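Long-range contacts in CHAD domain protein (Streptomyces chartreusis, PDB 6RN5), which probably binds polyphosphate through its all-helical CHAD fold and also carries copper-binding histidine sites: residues 68-73 / 87-92; 92-97 / 200-205; 278-283 / 312-317; 308-313 / 360-365. One frame throughout, in Å; residues are numbered along the deposited sequence.

Contact 1. Residues 68-73 / 87-92; sequences RISATL and GMRPEL. With SO4 (sulfate ion), chain G.
Ile69, Ser70 and Leu73 of helix 56-75 meet Met88, Arg89 and Leu92 of helix 82-120 in a buried antiparallel helix pair of the CHAD domain, the axes 9.2 Å apart and at 145°. Arg68, at the start, faces elsewhere. Its chain, extended from CG to NE, carries the two terminal nitrogens to a sulfate ion, with NH1 2.9 Å from sulfate O1. Arg64, Arg67, Arg288 and Tyr289 also bond to this anion, a cluster consistent with polyphosphate binding. Next, Ile69 reaches across with its CG2 branch, which meets Leu92 CD1 at 3.6 Å, the two side chains crossing at about a right angle. Ser70 lays its CB against Leu92 CB, and its carbonyl O accepts from Arg89 NE at 3.2 Å. The N-H points almost straight at the oxygen (170°) within the guanidinium plane, yet the donor stands above the carbonyl plane rather than on a lone pair. A bend at chi3 of Arg89 (84°) turns the guanidinium edge back to this oxygen. Leu73 ends the row: its CB lies beside Arg89 CG, and its CD2 presses on Met88 CB at 3.5 Å, closer than two such carbons normally sit.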
loop_
_atom_site.group_PDB
_atom_site.type_symbol
_atom_site.label_atom_id
_atom_site.label_comp_id
_atom_site.label_asym_id
_atom_site.label_seq_id
_atom_site.Cartn_x
_atom_site.Cartn_y
_atom_site.Cartn_z
ATOM N N ARG A 68 21.694 -16.070 24.528
ATOM C CA ARG A 68 21.100 -16.806 25.649
ATOM C C ARG A 68 21.760 -16.532 26.993
ATOM O O ARG A 68 21.092 -16.548 28.014
ATOM C CB ARG A 68 21.068 -18.299 25.403
ATOM C CG ARG A 68 20.035 -18.678 24.399
ATOM C CD ARG A 68 20.292 -20.059 23.779
ATOM N NE ARG A 68 19.071 -20.501 23.152
ATOM C CZ ARG A 68 18.661 -20.137 21.950
ATOM N NH1 ARG A 68 19.377 -19.323 21.199
ATOM N NH2 ARG A 68 17.515 -20.608 21.479
ATOM N N ILE A 69 23.071 -16.365 27.003
ATOM C CA ILE A 69 23.768 -16.152 28.249
ATOM C C ILE A 69 23.392 -14.752 28.764
ATOM O O ILE A 69 23.062 -14.563 29.946
ATOM C CB ILE A 69 25.268 -16.293 28.019
ATOM C CG1 ILE A 69 25.592 -17.742 27.674
ATOM C CG2 ILE A 69 26.043 -15.874 29.229
ATOM C CD1 ILE A 69 27.038 -17.974 27.241
ATOM N N SER A 70 23.382 -13.797 27.844
ATOM C CA SER A 70 23.101 -12.441 28.174
ATOM C C SER A 70 21.674 -12.333 28.733
ATOM O O SER A 70 21.439 -11.681 29.765
ATOM C CB SER A 70 23.342 -11.559 26.939
ATOM O OG SER A 70 23.370 -10.220 27.329
ATOM N N ALA A 71 20.735 -13.017 28.095
ATOM C CA ALA A 71 19.355 -13.058 28.585
ATOM C C ALA A 71 19.242 -13.648 29.989
ATOM O O ALA A 71 18.538 -13.125 30.862
ATOM C CB ALA A 71 18.465 -13.853 27.629
ATOM N N THR A 72 19.924 -14.755 30.185
ATOM C CA THR A 72 19.886 -15.488 31.434
ATOM C C THR A 72 20.410 -14.617 32.577
ATOM O O THR A 72 19.834 -14.599 33.665
ATOM C CB THR A 72 20.691 -16.762 31.293
ATOM O OG1 THR A 72 20.078 -17.569 30.280
ATOM C CG2 THR A 72 20.706 -17.555 32.567
ATOM N N LEU A 73 21.480 -13.887 32.306
ATOM C CA LEU A 73 22.087 -13.008 33.291
ATOM C C LEU A 73 21.164 -11.827 33.604
ATOM O O LEU A 73 21.376 -11.145 34.562
ATOM C CB LEU A 73 23.466 -12.532 32.823
ATOM C CG LEU A 73 24.641 -13.420 33.282
ATOM C CD1 LEU A 73 24.447 -14.886 32.993
ATOM C CD2 LEU A 73 25.934 -12.957 32.645
ATOM N N GLY A 87 29.298 -6.797 34.423
ATOM C CA GLY A 87 30.478 -6.883 33.558
ATOM C C GLY A 87 30.231 -7.740 32.296
ATOM O O GLY A 87 30.601 -7.332 31.198
ATOM N N MET A 88 29.571 -8.889 32.444
ATOM C CA MET A 88 29.347 -9.811 31.309
ATOM C C MET A 88 28.390 -9.270 30.257
ATOM O O MET A 88 28.647 -9.417 29.066
ATOM C CB MET A 88 28.782 -11.142 31.792
ATOM C CG MET A 88 29.659 -11.928 32.756
ATOM S SD MET A 88 31.066 -12.609 31.884
ATOM C CE MET A 88 30.339 -13.980 30.994
ATOM N N ARG A 89 27.289 -8.641 30.683
ATOM C CA ARG A 89 26.141 -8.408 29.756
ATOM C C ARG A 89 26.440 -7.505 28.560
ATOM O O ARG A 89 26.181 -7.897 27.428
ATOM C CB ARG A 89 24.883 -7.870 30.496
ATOM C CG ARG A 89 24.063 -8.912 31.286
ATOM C CD ARG A 89 22.654 -8.394 31.627
ATOM N NE ARG A 89 21.735 -8.614 30.496
ATOM C CZ ARG A 89 21.148 -7.669 29.738
ATOM N NH1 ARG A 89 21.344 -6.368 29.961
ATOM N NH2 ARG A 89 20.345 -8.035 28.732
ATOM N N PRO A 90 26.952 -6.287 28.801
ATOM C CA PRO A 90 27.304 -5.421 27.655
ATOM C C PRO A 90 28.390 -6.017 26.762
ATOM O O PRO A 90 28.380 -5.796 25.561
ATOM C CB PRO A 90 27.833 -4.147 28.324
ATOM C CG PRO A 90 28.332 -4.599 29.664
ATOM C CD PRO A 90 27.371 -5.679 30.085
ATOM N N GLU A 91 29.296 -6.804 27.336
ATOM C CA GLU A 91 30.354 -7.396 26.539
ATOM C C GLU A 91 29.763 -8.444 25.650
ATOM O O GLU A 91 30.049 -8.499 24.469
ATOM C CB GLU A 91 31.434 -7.967 27.431
ATOM C CG GLU A 91 32.262 -6.913 28.112
ATOM C CD GLU A 91 32.801 -5.895 27.114
ATOM O OE1 GLU A 91 33.823 -6.132 26.427
ATOM O OE2 GLU A 91 32.183 -4.844 26.994
ATOM N N LEU A 92 28.896 -9.270 26.218
ATOM C CA LEU A 92 28.142 -10.223 25.434
ATOM C C LEU A 92 27.255 -9.564 24.375
ATOM O O LEU A 92 27.125 -10.080 23.269
ATOM C CB LEU A 92 27.275 -11.070 26.351
ATOM C CG LEU A 92 28.044 -12.072 27.217
ATOM C CD1 LEU A 92 27.168 -12.604 28.338
ATOM C CD2 LEU A 92 28.599 -13.201 26.340
HETATM S S SO4 G . 16.685 -18.290 18.575
HETATM O O1 SO4 G . 18.107 -18.187 18.837
HETATM O O2 SO4 G . 16.289 -19.682 18.896
HETATM O O3 SO4 G . 16.379 -18.011 17.168
HETATM O O4 SO4 G . 16.000 -17.256 19.389
#

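Contact 2. Residues 92-97 / 200-205; sequences LAWVSG and SSRFHA
Trp94 and Arg202 stack where helix 82-120 crosses the first turn of helix 201-213, a steep helix-helix crossing in the CHAD fold with axes at 117° and 10.6 Å apart. The guanidinium lies nearly parallel to the indole, the planes 11° apart, with Arg202 CZ 3.5 Å from the centroid of the five-membered ring of Trp94, a cation-pi contact. Farther back along the same side chain, Arg202 CD sits over the six-membered ring, 3.6 Å from its centroid, as a CH-pi contact. The arginine can cover both rings because its chain runs extended from CG to NE, starting with CG opposite the backbone N (chi1 -162°). Its charge is answered by Glu91, which forms a salt bridge with Arg202 NE and so helps fix the rotation of the flat group. With an alanine at Trp94, the guanidinium would probably lose the indole surface it lies on and be held mainly by Glu91. Apolar packing adds a second layer: Trp94 CZ3 meets Phe203 CB at 4.1 Å, and Val95 CG2 touches Phe203 CD1, these two side chains crossing at about a right angle. Ser200 is the N-cap of helix 201-213; its OG, also hydrogen-bonded to Ala197 O, accepts from Phe203 N at 3.2 Å and lies at the indole edge, 3.8 Å from Trp94 CH2.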
loop_
_atom_site.group_PDB
_atom_site.type_symbol
_atom_site.label_atom_id
_atom_site.label_comp_id
_atom_site.label_asym_id
_atom_site.label_seq_id
_atom_site.Cartn_x
_atom_site.Cartn_y
_atom_site.Cartn_z
ATOM N N LEU A 92 28.896 -9.270 26.218
ATOM C CA LEU A 92 28.142 -10.223 25.434
ATOM C C LEU A 92 27.255 -9.564 24.375
ATOM O O LEU A 92 27.125 -10.080 23.269
ATOM C CB LEU A 92 27.275 -11.070 26.351
ATOM C CG LEU A 92 28.044 -12.072 27.217
ATOM C CD1 LEU A 92 27.168 -12.604 28.338
ATOM C CD2 LEU A 92 28.599 -13.201 26.340
ATOM N N ALA A 93 26.641 -8.443 24.732
ATOM C CA ALA A 93 25.830 -7.677 23.779
ATOM C C ALA A 93 26.713 -7.135 22.639
ATOM O O ALA A 93 26.356 -7.216 21.439
ATOM C CB ALA A 93 25.134 -6.525 24.493
ATOM N N TRP A 94 27.860 -6.577 23.017
ATOM C CA TRP A 94 28.822 -6.158 22.017
ATOM C C TRP A 94 29.165 -7.358 21.090
ATOM O O TRP A 94 29.203 -7.229 19.889
ATOM C CB TRP A 94 30.051 -5.534 22.669
ATOM C CG TRP A 94 31.141 -5.287 21.671
ATOM C CD1 TRP A 94 31.176 -4.304 20.723
ATOM C CD2 TRP A 94 32.346 -6.053 21.500
ATOM N NE1 TRP A 94 32.310 -4.435 19.952
ATOM C CE2 TRP A 94 33.054 -5.485 20.421
ATOM C CE3 TRP A 94 32.884 -7.169 22.142
ATOM C CZ2 TRP A 94 34.285 -5.998 19.979
ATOM C CZ3 TRP A 94 34.102 -7.674 21.708
ATOM C CH2 TRP A 94 34.789 -7.095 20.645
ATOM N N VAL A 95 29.348 -8.542 21.635
ATOM C CA VAL A 95 29.717 -9.662 20.787
ATOM C C VAL A 95 28.590 -10.028 19.822
ATOM O O VAL A 95 28.829 -10.261 18.613
ATOM C CB VAL A 95 30.075 -10.917 21.612
ATOM C CG1 VAL A 95 30.162 -12.150 20.707
ATOM C CG2 VAL A 95 31.375 -10.719 22.400
ATOM N N SER A 96 27.379 -10.220 20.354
ATOM C CA SER A 96 26.299 -10.748 19.515
ATOM C C SER A 96 25.898 -9.714 18.437
ATOM O O SER A 96 25.624 -10.093 17.298
ATOM C CB SER A 96 25.101 -11.180 20.352
ATOM O OG SER A 96 24.588 -10.047 20.976
ATOM N N GLY A 97 25.911 -8.438 18.797
ATOM C CA GLY A 97 25.643 -7.333 17.834
ATOM C C GLY A 97 26.702 -7.198 16.727
ATOM O O GLY A 97 26.377 -7.042 15.552
ATOM N N SER A 200 40.415 -9.290 18.645
ATOM C CA SER A 200 40.783 -8.206 19.567
ATOM C C SER A 200 40.920 -8.688 20.984
ATOM O O SER A 200 40.428 -9.752 21.349
ATOM C CB SER A 200 39.727 -7.073 19.570
ATOM O OG SER A 200 38.466 -7.548 20.027
ATOM N N SER A 201 41.552 -7.859 21.796
ATOM C CA SER A 201 41.793 -8.213 23.154
ATOM C C SER A 201 40.462 -8.088 23.919
ATOM O O SER A 201 40.196 -8.844 24.827
ATOM C CB SER A 201 42.925 -7.350 23.712
ATOM O OG SER A 201 42.399 -6.090 23.986
ATOM N N ARG A 202 39.573 -7.223 23.463
ATOM C CA ARG A 202 38.247 -7.125 24.069
ATOM C C ARG A 202 37.489 -8.409 23.930
ATOM O O ARG A 202 36.918 -8.906 24.879
ATOM C CB ARG A 202 37.429 -6.043 23.407
ATOM C CG ARG A 202 36.250 -5.626 24.268
ATOM C CD ARG A 202 35.383 -4.644 23.505
ATOM N NE ARG A 202 34.120 -4.419 24.172
ATOM C CZ ARG A 202 33.159 -3.590 23.755
ATOM N NH1 ARG A 202 33.291 -2.876 22.646
ATOM N NH2 ARG A 202 32.049 -3.472 24.467
ATOM N N PHE A 203 37.485 -8.952 22.730
ATOM C CA PHE A 203 36.832 -10.196 22.518
ATOM C C PHE A 203 37.435 -11.331 23.314
ATOM O O PHE A 203 36.720 -12.154 23.852
ATOM C CB PHE A 203 36.882 -10.586 21.062
ATOM C CG PHE A 203 36.160 -11.861 20.770
ATOM C CD1 PHE A 203 34.805 -11.856 20.499
ATOM C CD2 PHE A 203 36.816 -13.049 20.763
ATOM C CE1 PHE A 203 34.121 -13.040 20.241
ATOM C CE2 PHE A 203 36.144 -14.234 20.485
ATOM C CZ PHE A 203 34.796 -14.223 20.234
ATOM N N HIS A 204 38.748 -11.425 23.315
ATOM C CA HIS A 204 39.432 -12.470 24.064
ATOM C C HIS A 204 39.072 -12.456 25.562
ATOM O O HIS A 204 38.890 -13.500 26.165
ATOM C CB HIS A 204 40.938 -12.297 23.859
ATOM C CG HIS A 204 41.782 -13.163 24.724
ATOM N ND1 HIS A 204 41.987 -14.509 24.459
ATOM C CD2 HIS A 204 42.497 -12.877 25.845
ATOM C CE1 HIS A 204 42.793 -15.009 25.383
ATOM N NE2 HIS A 204 43.135 -14.032 26.216
ATOM N N ALA A 205 38.960 -11.269 26.153
ATOM C CA ALA A 205 38.680 -11.173 27.569
ATOM C C ALA A 205 37.279 -11.736 27.843
ATOM O O ALA A 205 37.101 -12.501 28.795
ATOM C CB ALA A 205 38.747 -9.717 28.024
#

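Contact 3. Residues 278-283 / 312-317; sequences HQVRLL and QALNRH. With SO4 (sulfate ion), chain F.
Beside a sulfate site of the CHAD fold, Arg281 of helix 274-295 meets Leu314 and Asn315 of helix 305-331. NE donates to Asn315 OD1 at 2.9 Å, with the donor in the carbonyl plane of the amide, while NH2 bonds to two sulfate oxygens, O2 at 3.2 Å, and NH1 to O3. Extended all the way to NE from a chi1 of -173°, the arginine slides its methylenes past Leu314 in the opposite direction, Arg281 CG lying 3.8 Å from Leu314 CB. A leucine here would probably leave Asn315 OD1 without its donor and the sulfate without the guanidinium that binds it. Deeper in, Leu314 CD1 packs on Val280 CG1 at 3.8 Å. At the other end of the contact two imidazoles stand with planes at 90°, and His278 NE2 gives His317 ND1 a weak hydrogen bond, 3.0 Å long but bent to 121°. His317 is held more firmly on its far nitrogen, NE2, by Arg359 NE, and its ring stacks on Trp277. The whole is an antiparallel helix pair of the CHAD domain, with an apolar patch of Val280 and Leu314 between a histidine pair and an arginine that holds a sulfate, consistent with a polyphosphate-binding surface.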
loop_
_atom_site.group_PDB
_atom_site.type_symbol
_atom_site.label_atom_id
_atom_site.label_comp_id
_atom_site.label_asym_id
_atom_site.label_seq_id
_atom_site.Cartn_x
_atom_site.Cartn_y
_atom_site.Cartn_z
ATOM N N HIS A 278 9.340 -3.189 18.950
ATOM C CA HIS A 278 10.689 -3.733 19.027
ATOM C C HIS A 278 11.088 -4.068 20.434
ATOM O O HIS A 278 11.837 -5.037 20.649
ATOM C CB HIS A 278 11.703 -2.819 18.345
ATOM C CG HIS A 278 11.489 -2.740 16.860
ATOM N ND1 HIS A 278 12.022 -1.742 16.068
ATOM C CD2 HIS A 278 10.731 -3.506 16.037
ATOM C CE1 HIS A 278 11.636 -1.923 14.818
ATOM N NE2 HIS A 278 10.848 -2.984 14.769
ATOM N N GLN A 279 10.575 -3.311 21.400
ATOM C CA GLN A 279 10.745 -3.704 22.812
ATOM C C GLN A 279 10.016 -5.007 23.151
ATOM O O GLN A 279 10.548 -5.883 23.798
ATOM C CB GLN A 279 10.284 -2.568 23.735
ATOM C CG GLN A 279 10.685 -2.767 25.187
ATOM C CD GLN A 279 12.181 -3.051 25.332
ATOM O OE1 GLN A 279 13.016 -2.525 24.566
ATOM N NE2 GLN A 279 12.528 -3.874 26.313
ATOM N N VAL A 280 8.795 -5.144 22.706
ATOM C CA VAL A 280 8.117 -6.404 22.841
ATOM C C VAL A 280 8.880 -7.562 22.173
ATOM O O VAL A 280 8.940 -8.644 22.740
ATOM C CB VAL A 280 6.668 -6.282 22.364
ATOM C CG1 VAL A 280 6.026 -7.625 22.072
ATOM C CG2 VAL A 280 5.873 -5.526 23.426
ATOM N N ARG A 281 9.486 -7.335 21.018
ATOM C CA ARG A 281 10.310 -8.383 20.362
ATOM C C ARG A 281 11.390 -8.837 21.339
ATOM O O ARG A 281 11.611 -10.009 21.541
ATOM C CB ARG A 281 11.012 -7.840 19.123
ATOM C CG ARG A 281 11.752 -8.881 18.293
ATOM C CD ARG A 281 12.383 -8.273 17.040
ATOM N NE ARG A 281 13.434 -9.138 16.555
ATOM C CZ ARG A 281 14.693 -9.049 16.963
ATOM N NH1 ARG A 281 15.069 -8.099 17.806
ATOM N NH2 ARG A 281 15.591 -9.892 16.502
ATOM N N LEU A 282 12.081 -7.902 21.961
ATOM C CA LEU A 282 13.119 -8.307 22.930
ATOM C C LEU A 282 12.560 -9.012 24.170
ATOM O O LEU A 282 13.182 -9.953 24.645
ATOM C CB LEU A 282 14.007 -7.133 23.357
ATOM C CG LEU A 282 14.761 -6.441 22.224
ATOM C CD1 LEU A 282 15.415 -5.171 22.736
ATOM C CD2 LEU A 282 15.804 -7.330 21.564
ATOM N N LEU A 283 11.404 -8.553 24.680
ATOM C CA LEU A 283 10.841 -9.124 25.897
ATOM C C LEU A 283 10.394 -10.579 25.581
ATOM O O LEU A 283 10.467 -11.472 26.411
ATOM C CB LEU A 283 9.667 -8.292 26.416
ATOM C CG LEU A 283 10.021 -6.930 27.036
ATOM C CD1 LEU A 283 8.815 -6.006 27.166
ATOM C CD2 LEU A 283 10.702 -7.054 28.390
ATOM N N GLN A 312 8.105 -14.854 15.093
ATOM C CA GLN A 312 8.335 -14.683 13.658
ATOM C C GLN A 312 7.742 -13.373 13.183
ATOM O O GLN A 312 8.361 -12.672 12.443
ATOM C CB GLN A 312 7.704 -15.820 12.883
ATOM C CG GLN A 312 8.353 -17.170 13.157
ATOM C CD GLN A 312 9.802 -17.212 12.733
ATOM O OE1 GLN A 312 10.166 -16.661 11.700
ATOM N NE2 GLN A 312 10.641 -17.880 13.521
ATOM N N ALA A 313 6.531 -13.064 13.610
ATOM C CA ALA A 313 5.900 -11.855 13.182
ATOM C C ALA A 313 6.689 -10.649 13.663
ATOM O O ALA A 313 6.823 -9.694 12.928
ATOM C CB ALA A 313 4.495 -11.802 13.695
ATOM N N LEU A 314 7.237 -10.691 14.879
ATOM C CA LEU A 314 8.057 -9.559 15.333
ATOM C C LEU A 314 9.405 -9.452 14.604
ATOM O O LEU A 314 9.922 -8.349 14.432
ATOM C CB LEU A 314 8.282 -9.594 16.826
ATOM C CG LEU A 314 6.969 -9.526 17.618
ATOM C CD1 LEU A 314 7.191 -9.708 19.124
ATOM C CD2 LEU A 314 6.205 -8.261 17.330
ATOM N N ASN A 315 9.979 -10.561 14.142
ATOM C CA ASN A 315 11.187 -10.444 13.294
ATOM C C ASN A 315 10.875 -9.795 11.933
ATOM O O ASN A 315 11.677 -9.045 11.402
ATOM C CB ASN A 315 11.863 -11.788 13.049
ATOM C CG ASN A 315 12.519 -12.381 14.288
ATOM O OD1 ASN A 315 12.799 -11.694 15.301
ATOM N ND2 ASN A 315 12.780 -13.678 14.213
ATOM N N ARG A 316 9.727 -10.089 11.361
ATOM C CA ARG A 316 9.381 -9.493 10.103
ATOM C C ARG A 316 9.141 -8.022 10.315
ATOM O O ARG A 316 9.503 -7.199 9.486
ATOM C CB ARG A 316 8.183 -10.212 9.480
ATOM C CG ARG A 316 8.632 -11.503 8.767
ATOM C CD ARG A 316 7.675 -12.668 8.934
ATOM N NE ARG A 316 6.295 -12.351 8.563
ATOM C CZ ARG A 316 5.198 -12.769 9.212
ATOM N NH1 ARG A 316 5.274 -13.518 10.308
ATOM N NH2 ARG A 316 3.997 -12.403 8.764
ATOM N N HIS A 317 8.529 -7.685 11.446
ATOM C CA HIS A 317 8.294 -6.294 11.810
ATOM C C HIS A 317 9.613 -5.508 11.808
ATOM O O HIS A 317 9.741 -4.455 11.230
ATOM C CB HIS A 317 7.601 -6.237 13.164
ATOM C CG HIS A 317 7.202 -4.861 13.589
ATOM N ND1 HIS A 317 8.118 -3.893 13.908
ATOM C CD2 HIS A 317 5.989 -4.292 13.744
ATOM C CE1 HIS A 317 7.482 -2.784 14.257
ATOM N NE2 HIS A 317 6.193 -2.997 14.172
HETATM S S SO4 F . 19.332 -9.510 16.975
HETATM O O1 SO4 F . 20.384 -10.047 17.890
HETATM O O2 SO4 F . 18.669 -10.628 16.293
HETATM O O3 SO4 F . 18.292 -8.693 17.718
HETATM O O4 SO4 F . 20.043 -8.723 15.942
#

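Contact 4. Residues 308-313 / 360-365; sequences LSAGQA and FAFQQA
The ring of Phe362 meets helix 305-331 edge-on: Ala310 O lies near the ring plane, 3.7 Å from Phe362 CD1, while Ala310 CB sits 3.8 Å from Phe362 CE1. A chi1 of 168° swings the ring along the flank of its own helix to Ala310. Beyond the two segments the ring meets that of Trp366, the planes at about 15°, and it touches Val280 of helix 274-295 and Leu314 of helix 305-331, while Leu284 packs on Ala310, so helix 274-295 covers this side. The other flat groups belong to the outer side of segment 360-365: Phe360 has Gln364 CG over one face, and the amides of Gln363 and Gln364 share a weak hydrogen bond, Gln363 OE1 accepting also from Ile249 N. Between the backbones the contact is made by small residues. Ala313 CB fits against the backbone of Phe362, 3.6 Å from its N, and meets Ala361 CB at 4.0 Å. One turn away, Ala365 CB lies against helix 305-331, 3.6 Å from Ser309 OG and near Ala310 N. No hydrogen bond links the segments; alanine methyls, the Ser309 hydroxyl and one aromatic edge make the joint. Such small side chains let the axes approach to 8.2 Å at 168°, the close, nearly antiparallel packing of an alpha-helical hairpin, here formed by the successive helices 305-331 and 338-366.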
loop_
_atom_site.group_PDB
_atom_site.type_symbol
_atom_site.label_atom_id
_atom_site.label_comp_id
_atom_site.label_asym_id
_atom_site.label_seq_id
_atom_site.Cartn_x
_atom_site.Cartn_y
_atom_site.Cartn_z
ATOM N N LEU A 308 6.245 -19.137 18.941
ATOM C CA LEU A 308 7.107 -19.073 17.768
ATOM C C LEU A 308 6.465 -18.271 16.663
ATOM O O LEU A 308 7.146 -17.495 16.038
ATOM C CB LEU A 308 7.545 -20.464 17.323
ATOM C CG LEU A 308 8.417 -21.087 18.451
ATOM C CD1 LEU A 308 8.512 -22.610 18.307
ATOM C CD2 LEU A 308 9.810 -20.461 18.586
ATOM N N SER A 309 5.157 -18.399 16.454
ATOM C CA SER A 309 4.507 -17.566 15.478
ATOM C C SER A 309 4.578 -16.067 15.860
ATOM O O SER A 309 4.830 -15.212 15.016
ATOM C CB SER A 309 3.055 -17.974 15.298
ATOM O OG SER A 309 2.435 -17.086 14.349
ATOM N N ALA A 310 4.366 -15.737 17.125
ATOM C CA ALA A 310 4.442 -14.328 17.560
ATOM C C ALA A 310 5.814 -13.789 17.302
ATOM O O ALA A 310 5.983 -12.661 16.838
ATOM C CB ALA A 310 4.123 -14.192 19.037
ATOM N N GLY A 311 6.802 -14.606 17.622
ATOM C CA GLY A 311 8.193 -14.232 17.450
ATOM C C GLY A 311 8.609 -14.021 15.998
ATOM O O GLY A 311 9.343 -13.106 15.700
ATOM N N GLN A 312 8.105 -14.854 15.093
ATOM C CA GLN A 312 8.335 -14.683 13.658
ATOM C C GLN A 312 7.742 -13.373 13.183
ATOM O O GLN A 312 8.361 -12.672 12.443
ATOM C CB GLN A 312 7.704 -15.820 12.883
ATOM C CG GLN A 312 8.353 -17.170 13.157
ATOM C CD GLN A 312 9.802 -17.212 12.733
ATOM O OE1 GLN A 312 10.166 -16.661 11.700
ATOM N NE2 GLN A 312 10.641 -17.880 13.521
ATOM N N ALA A 313 6.531 -13.064 13.610
ATOM C CA ALA A 313 5.900 -11.855 13.182
ATOM C C ALA A 313 6.689 -10.649 13.663
ATOM O O ALA A 313 6.823 -9.694 12.928
ATOM C CB ALA A 313 4.495 -11.802 13.695
ATOM N N PHE A 360 -0.355 -6.930 12.725
ATOM C CA PHE A 360 -1.581 -7.708 12.698
ATOM C C PHE A 360 -1.322 -9.226 12.913
ATOM O O PHE A 360 -2.009 -9.879 13.707
ATOM C CB PHE A 360 -2.321 -7.442 11.381
ATOM C CG PHE A 360 -3.671 -8.118 11.278
ATOM C CD1 PHE A 360 -4.751 -7.651 12.017
ATOM C CD2 PHE A 360 -3.863 -9.204 10.419
ATOM C CE1 PHE A 360 -6.001 -8.259 11.921
ATOM C CE2 PHE A 360 -5.106 -9.828 10.328
ATOM C CZ PHE A 360 -6.180 -9.350 11.085
ATOM N N ALA A 361 -0.335 -9.780 12.219
ATOM C CA ALA A 361 0.011 -11.174 12.410
ATOM C C ALA A 361 0.375 -11.464 13.885
ATOM O O ALA A 361 -0.084 -12.457 14.472
ATOM C CB ALA A 361 1.134 -11.591 11.462
ATOM N N PHE A 362 1.162 -10.589 14.499
ATOM C CA PHE A 362 1.533 -10.798 15.883
ATOM C C PHE A 362 0.269 -10.840 16.728
ATOM O O PHE A 362 0.075 -11.745 17.537
ATOM C CB PHE A 362 2.411 -9.674 16.417
ATOM C CG PHE A 362 2.576 -9.707 17.908
ATOM C CD1 PHE A 362 3.548 -10.509 18.501
ATOM C CD2 PHE A 362 1.736 -8.944 18.740
ATOM C CE1 PHE A 362 3.678 -10.561 19.892
ATOM C CE2 PHE A 362 1.895 -8.959 20.134
ATOM C CZ PHE A 362 2.849 -9.776 20.709
ATOM N N GLN A 363 -0.566 -9.829 16.549
ATOM C CA GLN A 363 -1.833 -9.734 17.277
ATOM C C GLN A 363 -2.723 -10.981 17.170
ATOM O O GLN A 363 -3.232 -11.454 18.165
ATOM C CB GLN A 363 -2.616 -8.521 16.814
ATOM C CG GLN A 363 -3.706 -8.109 17.791
ATOM C CD GLN A 363 -4.609 -7.037 17.210
ATOM O OE1 GLN A 363 -4.487 -5.859 17.553
ATOM N NE2 GLN A 363 -5.498 -7.435 16.309
ATOM N N GLN A 364 -2.879 -11.529 15.978
ATOM C CA GLN A 364 -3.676 -12.738 15.794
ATOM C C GLN A 364 -3.050 -13.925 16.482
ATOM O O GLN A 364 -3.754 -14.744 17.075
ATOM C CB GLN A 364 -3.842 -13.070 14.306
ATOM C CG GLN A 364 -4.433 -11.941 13.490
ATOM C CD GLN A 364 -5.757 -11.508 14.019
ATOM O OE1 GLN A 364 -5.892 -10.419 14.594
ATOM N NE2 GLN A 364 -6.752 -12.372 13.866
ATOM N N ALA A 365 -1.734 -14.042 16.368
ATOM C CA ALA A 365 -1.016 -15.106 17.024
ATOM C C ALA A 365 -1.082 -14.970 18.547
ATOM O O ALA A 365 -1.222 -15.970 19.273
ATOM C CB ALA A 365 0.423 -15.121 16.573
#

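In the fold
The four contacts fall into two pairs. Contacts 1 and 2 share Leu92 and are tied by the salt bridge from Glu91 OE1 to Arg202 NE at 2.8 Å. Contacts 3 and 4 share Ala313 and join where Leu314 CG packs on Phe362 CD1 at 3.7 Å. Between the pairs nothing touches; the centres of contacts 2 and 4 lie about 32 Å apart. Contact 2 holds His204 of the carbonate pocket, the Phe203 side chain about 6 Å from the ion. Sulfates, probably from the crystallisation liquor, sit at contacts 1 and 3 and may mark phosphate sites. In contact 3 the His317 side chain is about 8 Å from that of copper ligand His271, and the His278 side chain about 11 Å from copper.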